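Aspartate aminotransferase, cytoplasmic (Schizosaccharomyces pombe 972h-, PDB 6JPK) catalyses the reversible transfer of the amino group from L-aspartate to 2-oxoglutarate, giving oxaloacetate and L-glutamate, with pyridoxal 5'-phosphate as cofactor. Local coordinates at residues S57-V60 with E61-S65; P92-S96 with E97-A101; W138-H141 with R142-W145. The protein carries 1 engineered substitution. All blocks are in the same frame, centred on the assembly; numbering follows the deposited sequence.

Contact 1: S57-V60 with E61-S65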
ATOM      1  N   SER A  57     -20.657  -5.288  -0.104  1.00  9.35           N
ATOM      2  CA  SER A  57     -19.699  -6.316  -0.493  1.00 15.80           C
ATOM      3  C   SER A  57     -20.401  -7.543  -1.068  1.00 14.93           C
ATOM      4  O   SER A  57     -19.897  -8.144  -2.022  1.00 12.44           O
ATOM      5  CB  SER A  57     -18.775  -6.687   0.685  1.00 13.29           C
ATOM      6  OG  SER A  57     -19.462  -7.283   1.759  1.00 20.58           O
ATOM      7  N   LYS A  58     -21.584  -7.895  -0.550  1.00 14.84           N
ATOM      8  CA  LYS A  58     -22.356  -8.991  -1.138  1.00 15.85           C
ATOM      9  C   LYS A  58     -22.794  -8.667  -2.564  1.00 15.12           C
ATOM     10  O   LYS A  58     -22.735  -9.529  -3.453  1.00 12.61           O
ATOM     11  CB  LYS A  58     -23.587  -9.297  -0.276  1.00 21.69           C
ATOM     12  CG  LYS A  58     -23.268  -9.870   1.109  1.00 30.09           C
ATOM     13  CD  LYS A  58     -22.547 -11.210   1.008  1.00 36.35           C
ATOM     14  CE  LYS A  58     -22.504 -11.922   2.361  1.00 39.27           C
ATOM     15  NZ  LYS A  58     -23.863 -12.138   2.925  1.00 40.34           N
ATOM     16  N   ILE A  59     -23.270  -7.444  -2.790  1.00 10.65           N
ATOM     17  CA  ILE A  59     -23.679  -7.021  -4.127  1.00 13.34           C
ATOM     18  C   ILE A  59     -22.499  -7.075  -5.087  1.00 12.01           C
ATOM     19  O   ILE A  59     -22.613  -7.575  -6.215  1.00 12.40           O
ATOM     20  CB  ILE A  59     -24.305  -5.612  -4.068  1.00 10.73           C
ATOM     21  CG1 ILE A  59     -25.654  -5.667  -3.351  1.00 11.09           C
ATOM     22  CG2 ILE A  59     -24.475  -5.020  -5.492  1.00 10.84           C
ATOM     23  CD1 ILE A  59     -26.196  -4.294  -2.942  1.00 11.29           C
ATOM     24  N   VAL A  60     -21.340  -6.583  -4.647  1.00 10.13           N
ATOM     25  CA  VAL A  60     -20.176  -6.501  -5.530  1.00 10.42           C
ATOM     26  C   VAL A  60     -19.691  -7.895  -5.918  1.00 11.95           C
ATOM     27  O   VAL A  60     -19.343  -8.144  -7.080  1.00 10.22           O
ATOM     28  CB  VAL A  60     -19.070  -5.666  -4.863  1.00 14.19           C
ATOM     29  CG1 VAL A  60     -17.707  -5.967  -5.481  1.00 17.85           C
ATOM     30  CG2 VAL A  60     -19.403  -4.176  -4.993  1.00 14.98           C
ATOM     31  N   GLU A  61     -19.696  -8.836  -4.974  1.00 11.56           N
ATOM     32  CA  GLU A  61     -19.114 -10.141  -5.268  1.00 22.44           C
ATOM     33  C   GLU A  61     -19.953 -10.919  -6.277  1.00 22.73           C
ATOM     34  O   GLU A  61     -19.416 -11.755  -7.009  1.00 28.04           O
ATOM     35  CB  GLU A  61     -18.924 -10.942  -3.974  1.00 31.14           C
ATOM     36  CG  GLU A  61     -20.123 -11.782  -3.546  1.00 41.78           C
ATOM     37  CD  GLU A  61     -20.045 -12.204  -2.082  1.00 51.11           C
ATOM     38  OE1 GLU A  61     -19.032 -11.875  -1.420  1.00 50.50           O
ATOM     39  OE2 GLU A  61     -21.004 -12.850  -1.592  1.00 54.11           O
ATOM     40  N   GLU A  62     -21.254 -10.637  -6.354  1.00 19.14           N
ATOM     41  CA  GLU A  62     -22.136 -11.312  -7.295  1.00 21.28           C
ATOM     42  C   GLU A  62     -22.159 -10.653  -8.662  1.00 21.43           C
ATOM     43  O   GLU A  62     -22.763 -11.203  -9.589  1.00 21.13           O
ATOM     44  CB  GLU A  62     -23.564 -11.354  -6.744  1.00 25.26           C
ATOM     45  CG  GLU A  62     -23.704 -12.162  -5.474  1.00 31.69           C
ATOM     46  CD  GLU A  62     -23.699 -13.655  -5.736  1.00 41.02           C
ATOM     47  OE1 GLU A  62     -24.067 -14.064  -6.862  1.00 42.01           O
ATOM     48  OE2 GLU A  62     -23.328 -14.418  -4.817  1.00 45.48           O
ATOM     49  N   GLN A  63     -21.547  -9.482  -8.804  1.00 21.15           N
ATOM     50  CA  GLN A  63     -21.597  -8.777 -10.077  1.00 22.20           C
ATOM     51  C   GLN A  63     -20.854  -9.563 -11.148  1.00 25.83           C
ATOM     52  O   GLN A  63     -19.809 -10.169 -10.888  1.00 22.37           O
ATOM     53  CB  GLN A  63     -21.009  -7.370  -9.937  1.00 16.94           C
ATOM     54  CG  GLN A  63     -22.022  -6.371  -9.398  1.00 18.13           C
ATOM     55  CD  GLN A  63     -21.401  -5.068  -8.944  1.00 22.77           C
ATOM     56  OE1 GLN A  63     -20.178  -4.945  -8.847  1.00 23.64           O
ATOM     57  NE2 GLN A  63     -22.247  -4.087  -8.643  1.00 24.44           N
ATOM     58  N   ALA A  64     -21.411  -9.554 -12.359  1.00 27.84           N
ATOM     59  CA  ALA A  64     -20.824 -10.328 -13.446  1.00 32.45           C
ATOM     60  C   ALA A  64     -19.393  -9.888 -13.740  1.00 32.37           C
ATOM     61  O   ALA A  64     -18.546 -10.725 -14.071  1.00 33.07           O
ATOM     62  CB  ALA A  64     -21.693 -10.206 -14.698  1.00 34.08           C
ATOM     63  N   SER A  65     -19.101  -8.596 -13.602  1.00 30.25           N
ATOM     64  CA  SER A  65     -17.795  -8.036 -13.926  1.00 28.95           C
ATOM     65  C   SER A  65     -16.764  -8.166 -12.803  1.00 27.09           C
ATOM     66  O   SER A  65     -15.646  -7.664 -12.959  1.00 28.07           O
ATOM     67  CB  SER A  65     -17.944  -6.557 -14.274  1.00 31.32           C
ATOM     68  OG  SER A  65     -18.333  -5.820 -13.127  1.00 35.04           O
TER
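Val60 and Gln63 meet on the inner, tighter side of this helix end. The side chain of Gln63 runs back along the last turn, its CG 3.5 Å from Ile59 O. Its amide then crosses the two branched residues at a slant. Gln63 OE1 lies 4.0 Å from Val60 CG2, while Gln63 NE2 sits 4.0 Å from Ile59 CG2. These are van der Waals contacts; the polar partner of NE2 is Glu305, to which it gives a weak hydrogen bond. The first torsion of Gln63 (chi1 -83°) places CG anti to the carbonyl carbon, and the rest of the chain is extended, which carries the amide to both methyl groups. Val60 is buried and packs on Glu305 of helix 297-308. Ser57, also buried, packs on Tyr298 and Ile302 of the same helix, and its OG is hydrogen-bonded to Lys54 O.

The backbone here is the C-terminal end of helix 51-62. Glu61 N still makes a regular helical bond to Ser57 O at 3.0 Å. Glu62 N is shared between two weak bonds, to the carbonyls of Lys58 and Ile59. Gln63 N then reaches back three residues to Val60 O at 3.1 Å, and the chain runs on as a loop beyond Gln63.

The solvent side, with exposed Lys58 and Glu62, is looser. Lys58 and Glu61 lie alongside each other and point the same way. Glu61 OE2 touches the aliphatic Lys58 CD at 3.4 Å, but Lys58 NZ stays 5.4 Å from Glu61 OE2, too far for a salt bridge. The opposite charges probably still attract each other. Glu61 also comes close to Glu61 of the second subunit, where like charges face each other. The carboxylate of Glu62 leads away from the turn.

Contact 2: P92-S96 with E97-A101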
ATOM      1  N   PRO A  92     -19.771  21.081  -6.320  1.00 10.50           N
ATOM      2  CA  PRO A  92     -19.601  20.117  -7.421  1.00  9.99           C
ATOM      3  C   PRO A  92     -18.818  20.668  -8.603  1.00 11.26           C
ATOM      4  O   PRO A  92     -18.319  19.872  -9.411  1.00 10.01           O
ATOM      5  CB  PRO A  92     -21.048  19.775  -7.818  1.00 11.66           C
ATOM      6  CG  PRO A  92     -21.848  20.992  -7.411  1.00 13.05           C
ATOM      7  CD  PRO A  92     -21.182  21.486  -6.145  1.00 12.12           C
ATOM      8  N   HIS A  93     -18.693  21.997  -8.730  1.00 11.56           N
ATOM      9  CA  HIS A  93     -17.957  22.576  -9.854  1.00 15.94           C
ATOM     10  C   HIS A  93     -16.477  22.198  -9.836  1.00 12.76           C
ATOM     11  O   HIS A  93     -15.835  22.230 -10.891  1.00 12.92           O
ATOM     12  CB  HIS A  93     -18.085  24.104  -9.855  1.00 14.37           C
ATOM     13  CG  HIS A  93     -17.324  24.763  -8.749  1.00 16.38           C
ATOM     14  ND1 HIS A  93     -17.791  24.814  -7.452  1.00 16.66           N
ATOM     15  CD2 HIS A  93     -16.112  25.372  -8.737  1.00 15.67           C
ATOM     16  CE1 HIS A  93     -16.904  25.437  -6.693  1.00 17.02           C
ATOM     17  NE2 HIS A  93     -15.877  25.783  -7.448  1.00 17.26           N
ATOM     18  N   LEU A  94     -15.915  21.852  -8.671  1.00 11.20           N
ATOM     19  CA  LEU A  94     -14.512  21.430  -8.636  1.00 10.42           C
ATOM     20  C   LEU A  94     -14.302  20.163  -9.448  1.00 12.26           C
ATOM     21  O   LEU A  94     -13.285  20.018 -10.139  1.00 12.30           O
ATOM     22  CB  LEU A  94     -14.042  21.208  -7.197  1.00  9.27           C
ATOM     23  CG  LEU A  94     -14.103  22.410  -6.255  1.00 12.18           C
ATOM     24  CD1 LEU A  94     -13.836  21.956  -4.806  1.00  8.99           C
ATOM     25  CD2 LEU A  94     -13.126  23.513  -6.678  1.00  9.55           C
ATOM     26  N   LEU A  95     -15.269  19.242  -9.394  1.00 14.78           N
ATOM     27  CA  LEU A  95     -15.185  18.014 -10.183  1.00 14.19           C
ATOM     28  C   LEU A  95     -15.490  18.273 -11.655  1.00 13.33           C
ATOM     29  O   LEU A  95     -14.731  17.855 -12.538  1.00 12.47           O
ATOM     30  CB  LEU A  95     -16.152  16.968  -9.634  1.00 18.47           C
ATOM     31  CG  LEU A  95     -15.795  16.162  -8.383  1.00 21.76           C
ATOM     32  CD1 LEU A  95     -14.519  15.374  -8.639  1.00 27.28           C
ATOM     33  CD2 LEU A  95     -15.680  17.059  -7.162  1.00 19.23           C
ATOM     34  N   SER A  96     -16.615  18.938 -11.941  1.00 10.15           N
ATOM     35  CA  SER A  96     -17.047  19.069 -13.327  1.00 11.19           C
ATOM     36  C   SER A  96     -16.101  19.954 -14.133  1.00 10.78           C
ATOM     37  O   SER A  96     -15.956  19.756 -15.343  1.00 11.04           O
ATOM     38  CB  SER A  96     -18.492  19.589 -13.392  1.00 10.88           C
ATOM     39  OG  SER A  96     -18.630  20.878 -12.828  1.00 16.34           O
ATOM     40  N   GLU A  97     -15.427  20.909 -13.490  1.00 11.16           N
ATOM     41  CA  GLU A  97     -14.364  21.647 -14.163  1.00 10.90           C
ATOM     42  C   GLU A  97     -13.057  20.866 -14.254  1.00 14.94           C
ATOM     43  O   GLU A  97     -12.078  21.401 -14.781  1.00 15.58           O
ATOM     44  CB  GLU A  97     -14.108  22.980 -13.453  1.00 14.44           C
ATOM     45  CG  GLU A  97     -15.268  23.969 -13.533  1.00 15.23           C
ATOM     46  CD  GLU A  97     -15.028  25.229 -12.700  1.00 19.55           C
ATOM     47  OE1 GLU A  97     -13.845  25.561 -12.446  1.00 22.44           O
ATOM     48  OE2 GLU A  97     -16.015  25.889 -12.298  1.00 20.05           O
ATOM     49  N   ASP A  98     -13.002  19.634 -13.734  1.00 12.38           N
ATOM     50  CA  ASP A  98     -11.799  18.796 -13.840  1.00 13.85           C
ATOM     51  C   ASP A  98     -10.623  19.418 -13.082  1.00 12.91           C
ATOM     52  O   ASP A  98      -9.482  19.414 -13.552  1.00 10.20           O
ATOM     53  CB  ASP A  98     -11.434  18.548 -15.314  1.00 16.48           C
ATOM     54  CG  ASP A  98     -10.426  17.418 -15.501  1.00 21.12           C
ATOM     55  OD1 ASP A  98     -10.526  16.398 -14.787  1.00 24.11           O
ATOM     56  OD2 ASP A  98      -9.544  17.548 -16.382  1.00 26.76           O
ATOM     57  N   ARG A  99     -10.895  19.960 -11.897  1.00 10.78           N
ATOM     58  CA  ARG A  99      -9.868  20.621 -11.104  1.00  9.64           C
ATOM     59  C   ARG A  99      -9.324  19.776  -9.950  1.00 10.95           C
ATOM     60  O   ARG A  99      -8.423  20.240  -9.242  1.00  9.48           O
ATOM     61  CB  ARG A  99     -10.406  21.948 -10.554  1.00  9.81           C
ATOM     62  CG  ARG A  99     -10.428  23.086 -11.582  1.00 11.20           C
ATOM     63  CD  ARG A  99     -11.238  24.282 -11.066  1.00 11.83           C
ATOM     64  NE  ARG A  99     -10.718  24.777  -9.797  1.00 13.33           N
ATOM     65  CZ  ARG A  99     -11.298  25.732  -9.076  1.00 14.27           C
ATOM     66  NH1 ARG A  99     -12.430  26.298  -9.504  1.00 12.45           N
ATOM     67  NH2 ARG A  99     -10.746  26.118  -7.930  1.00 11.53           N
ATOM     68  N   VAL A 100      -9.819  18.558  -9.732  1.00  8.97           N
ATOM     69  CA  VAL A 100      -9.367  17.743  -8.601  1.00  8.60           C
ATOM     70  C   VAL A 100      -8.549  16.578  -9.143  1.00 10.16           C
ATOM     71  O   VAL A 100      -9.043  15.786  -9.954  1.00  8.99           O
ATOM     72  CB  VAL A 100     -10.543  17.246  -7.739  1.00  8.43           C
ATOM     73  CG1 VAL A 100     -10.029  16.463  -6.524  1.00  9.92           C
ATOM     74  CG2 VAL A 100     -11.396  18.407  -7.272  1.00  8.57           C
ATOM     75  N   ALA A 101      -7.287  16.491  -8.721  1.00 11.27           N
ATOM     76  CA  ALA A 101      -6.443  15.330  -9.000  1.00 12.68           C
ATOM     77  C   ALA A 101      -6.600  14.366  -7.831  1.00 11.45           C
ATOM     78  O   ALA A 101      -6.232  14.694  -6.704  1.00 12.86           O
ATOM     79  CB  ALA A 101      -4.981  15.740  -9.181  1.00 10.63           C
TER
HETATM   80  O   HOH W   1     -13.812  27.465  -6.910  1.00 23.79           O
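Arg99 N bonds to Leu94 O at 3.0 Å and Asp98 N to Leu95 O at 2.8 Å, as the chain turns out of helix 93-96 through Asp98 with positive phi. Glu97 N closes the preceding turn on His93 O. The side chain of Arg99 folds back over this turn. Leu94 CD2 lies over the centre of the Arg99 guanidinium, 3.7 Å above its plane. At the edge of that group, in its plane, Arg99 NH1 gives Glu97 OE1 a weak but straight hydrogen bond, part of a salt bridge, at 3.3 Å. The same nitrogen donates to a water that is also hydrogen-bonded to His93 NE2 at 2.7 Å. The backbone turn through Asp98 is a Schellman motif, and it leads into strand 100-106, outermost in the large mixed sheet of this chain. The bend at chi3 (57°) turns the guanidinium back towards the helix, while Arg99 NE bonds to Ala271 O. An alanine at this position is likely to leave Glu97 without its charged mate and the Leu94 methyl without its flat cover. Glu97 OE2 approaches His93 CD2 at 3.6 Å near the ring plane. Val100 CG2 packs on Leu94 CB at 3.9 Å. Asp98 turns away to a salt bridge with Lys277.

Contact 3: W138-H141 with R142-W145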
ATOM      1  N   TRP A 138      -1.686  13.013  15.802  1.00  8.88           N
ATOM      2  CA  TRP A 138      -1.332  11.646  15.448  1.00 16.86           C
ATOM      3  C   TRP A 138       0.180  11.544  15.231  1.00 15.97           C
ATOM      4  O   TRP A 138       0.722  12.256  14.370  1.00 13.42           O
ATOM      5  CB  TRP A 138      -2.091  11.246  14.186  1.00 23.85           C
ATOM      6  CG  TRP A 138      -1.906   9.836  13.775  1.00 34.76           C
ATOM      7  CD1 TRP A 138      -1.826   8.742  14.589  1.00 39.20           C
ATOM      8  CD2 TRP A 138      -1.772   9.355  12.436  1.00 41.67           C
ATOM      9  NE1 TRP A 138      -1.652   7.605  13.834  1.00 42.34           N
ATOM     10  CE2 TRP A 138      -1.615   7.956  12.508  1.00 43.40           C
ATOM     11  CE3 TRP A 138      -1.773   9.972  11.178  1.00 46.99           C
ATOM     12  CZ2 TRP A 138      -1.462   7.162  11.369  1.00 45.99           C
ATOM     13  CZ3 TRP A 138      -1.621   9.181  10.049  1.00 48.54           C
ATOM     14  CH2 TRP A 138      -1.466   7.793  10.154  1.00 46.57           C
ATOM     15  N   PRO A 139       0.894  10.709  16.000  1.00 18.24           N
ATOM     16  CA  PRO A 139       2.373  10.765  15.984  1.00 18.28           C
ATOM     17  C   PRO A 139       3.002  10.457  14.632  1.00 16.31           C
ATOM     18  O   PRO A 139       4.121  10.916  14.363  1.00 13.04           O
ATOM     19  CB  PRO A 139       2.780   9.720  17.037  1.00 22.48           C
ATOM     20  CG  PRO A 139       1.553   9.573  17.922  1.00 22.15           C
ATOM     21  CD  PRO A 139       0.382   9.739  16.986  1.00 20.10           C
ATOM     22  N   VAL A 140       2.317   9.712  13.764  1.00 15.69           N
ATOM     23  CA  VAL A 140       2.855   9.461  12.433  1.00 18.23           C
ATOM     24  C   VAL A 140       2.926  10.737  11.597  1.00 14.95           C
ATOM     25  O   VAL A 140       3.700  10.797  10.640  1.00 14.83           O
ATOM     26  CB  VAL A 140       2.024   8.357  11.746  1.00 19.96           C
ATOM     27  CG1 VAL A 140       2.447   8.162  10.311  1.00 18.88           C
ATOM     28  CG2 VAL A 140       2.196   7.046  12.513  1.00 23.37           C
ATOM     29  N   HIS A 141       2.149  11.773  11.926  1.00 15.09           N
ATOM     30  CA  HIS A 141       2.267  13.015  11.164  1.00 15.18           C
ATOM     31  C   HIS A 141       3.691  13.553  11.214  1.00 13.62           C
ATOM     32  O   HIS A 141       4.202  14.063  10.212  1.00 19.12           O
ATOM     33  CB  HIS A 141       1.286  14.070  11.678  1.00 21.23           C
ATOM     34  CG  HIS A 141      -0.105  13.915  11.144  1.00 29.41           C
ATOM     35  ND1 HIS A 141      -1.173  14.645  11.625  1.00 29.99           N
ATOM     36  CD2 HIS A 141      -0.602  13.117  10.170  1.00 28.01           C
ATOM     37  CE1 HIS A 141      -2.270  14.293  10.976  1.00 29.70           C
ATOM     38  NE2 HIS A 141      -1.949  13.371  10.087  1.00 29.57           N
ATOM     39  N   ARG A 142       4.357  13.431  12.362  1.00  7.75           N
ATOM     40  CA  ARG A 142       5.715  13.953  12.460  1.00 10.37           C
ATOM     41  C   ARG A 142       6.710  13.057  11.733  1.00 10.07           C
ATOM     42  O   ARG A 142       7.472  13.532  10.890  1.00  7.88           O
ATOM     43  CB  ARG A 142       6.137  14.121  13.922  1.00  7.23           C
ATOM     44  CG  ARG A 142       7.632  14.416  14.046  1.00  8.35           C
ATOM     45  CD  ARG A 142       8.086  14.639  15.494  1.00 12.21           C
ATOM     46  NE  ARG A 142       7.514  15.864  16.056  1.00 12.57           N
ATOM     47  CZ  ARG A 142       8.052  17.077  15.954  1.00 13.41           C
ATOM     48  NH1 ARG A 142       9.201  17.275  15.300  1.00 10.68           N
ATOM     49  NH2 ARG A 142       7.435  18.105  16.519  1.00 14.77           N
ATOM     50  N   THR A 143       6.721  11.756  12.050  1.00  7.91           N
ATOM     51  CA  THR A 143       7.750  10.878  11.496  1.00  9.72           C
ATOM     52  C   THR A 143       7.588  10.696   9.994  1.00  7.11           C
ATOM     53  O   THR A 143       8.584  10.596   9.279  1.00  9.48           O
ATOM     54  CB  THR A 143       7.741   9.509  12.201  1.00  9.14           C
ATOM     55  OG1 THR A 143       6.434   8.929  12.133  1.00 10.74           O
ATOM     56  CG2 THR A 143       8.129   9.660  13.659  1.00 14.20           C
ATOM     57  N   LEU A 144       6.356  10.672   9.489  1.00  6.88           N
ATOM     58  CA  LEU A 144       6.180  10.505   8.049  1.00  7.83           C
ATOM     59  C   LEU A 144       6.835  11.649   7.282  1.00 10.69           C
ATOM     60  O   LEU A 144       7.518  11.422   6.271  1.00  8.22           O
ATOM     61  CB  LEU A 144       4.688  10.390   7.718  1.00  8.15           C
ATOM     62  CG  LEU A 144       4.284  10.210   6.253  1.00 14.20           C
ATOM     63  CD1 LEU A 144       3.053   9.299   6.135  1.00 11.27           C
ATOM     64  CD2 LEU A 144       4.022  11.560   5.576  1.00 11.94           C
ATOM     65  N   TRP A 145       6.660  12.889   7.767  1.00  7.08           N
ATOM     66  CA  TRP A 145       7.218  14.047   7.078  1.00  9.98           C
ATOM     67  C   TRP A 145       8.719  14.140   7.283  1.00  7.84           C
ATOM     68  O   TRP A 145       9.455  14.442   6.336  1.00  9.70           O
ATOM     69  CB  TRP A 145       6.529  15.334   7.550  1.00  8.07           C
ATOM     70  CG  TRP A 145       5.184  15.536   6.913  1.00  9.42           C
ATOM     71  CD1 TRP A 145       4.001  14.981   7.297  1.00 11.23           C
ATOM     72  CD2 TRP A 145       4.891  16.356   5.776  1.00  8.69           C
ATOM     73  NE1 TRP A 145       2.985  15.399   6.466  1.00 10.74           N
ATOM     74  CE2 TRP A 145       3.508  16.238   5.519  1.00  8.71           C
ATOM     75  CE3 TRP A 145       5.667  17.168   4.942  1.00  8.27           C
ATOM     76  CZ2 TRP A 145       2.884  16.906   4.476  1.00  9.96           C
ATOM     77  CZ3 TRP A 145       5.041  17.836   3.900  1.00  9.48           C
ATOM     78  CH2 TRP A 145       3.662  17.703   3.680  1.00  8.57           C
TER
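Val140 and Leu144 meet one helical turn apart. Leu144 CB lies 3.1 Å from Val140 O and 4.1 Å from Val140 CG1, and Leu144 N bonds to the same carbonyl at 2.9 Å. Thr143 OG1 rests 3.6 Å from Val140 CA; its hydrogen-bond partner is Asn290 of the second subunit. One residue along, the edge of the Trp145 indole meets His141 O near the ring plane, with CD1 at 3.1 Å from that oxygen. Trp145 CG stands anti to its carbonyl carbon (chi1 -79°), which swings CD1 back to that oxygen. At the start of the turn, Arg142 N bonds to Pro139 O.

Further out, Leu144 packs on Phe113 and Ala116 of helix 107-127, and Trp145 on Ala116. Both nitrogens of the buried His141 ring are held, ND1 by Thr137 and NE2 by Asp219. His141 NE2 also lies at the edge of the Trp138 indole, in its plane, while Val140 CB sits 3.6 Å above the plane of one Trp138 face, towards the rim. Arg142 reaches out to a salt bridge with Glu146. Helix 140-147 is the crossover of a beta-alpha-beta unit between strands 131-135 and 152-159; Trp138, in the loop leading into it, is probably an L-aspartate-binding residue of this aminotransferase.

How the contacts relate
The three contacts follow one another along the chain and do not touch. The centres of contacts 1 and 2 are about 29 Å apart, those of contacts 2 and 3 about 30 Å, and those of contacts 1 and 3 about 37 Å. Contacts 2 and 3 both adjoin the same mixed sheet: contact 2 leads into strand 100-106, and contact 3 lies in the helix linking strands 131-135 and 152-159. Contacts 1 and 3 both come near the second subunit of the homodimer. Contact 3 alone includes a probable substrate-binding residue. The side chain of Trp138 is about 4 Å from that of Asn191, about 7 Å from that of Arg383 and about 5 Å from a bound phosphate ion, probably from the crystallisation liquor.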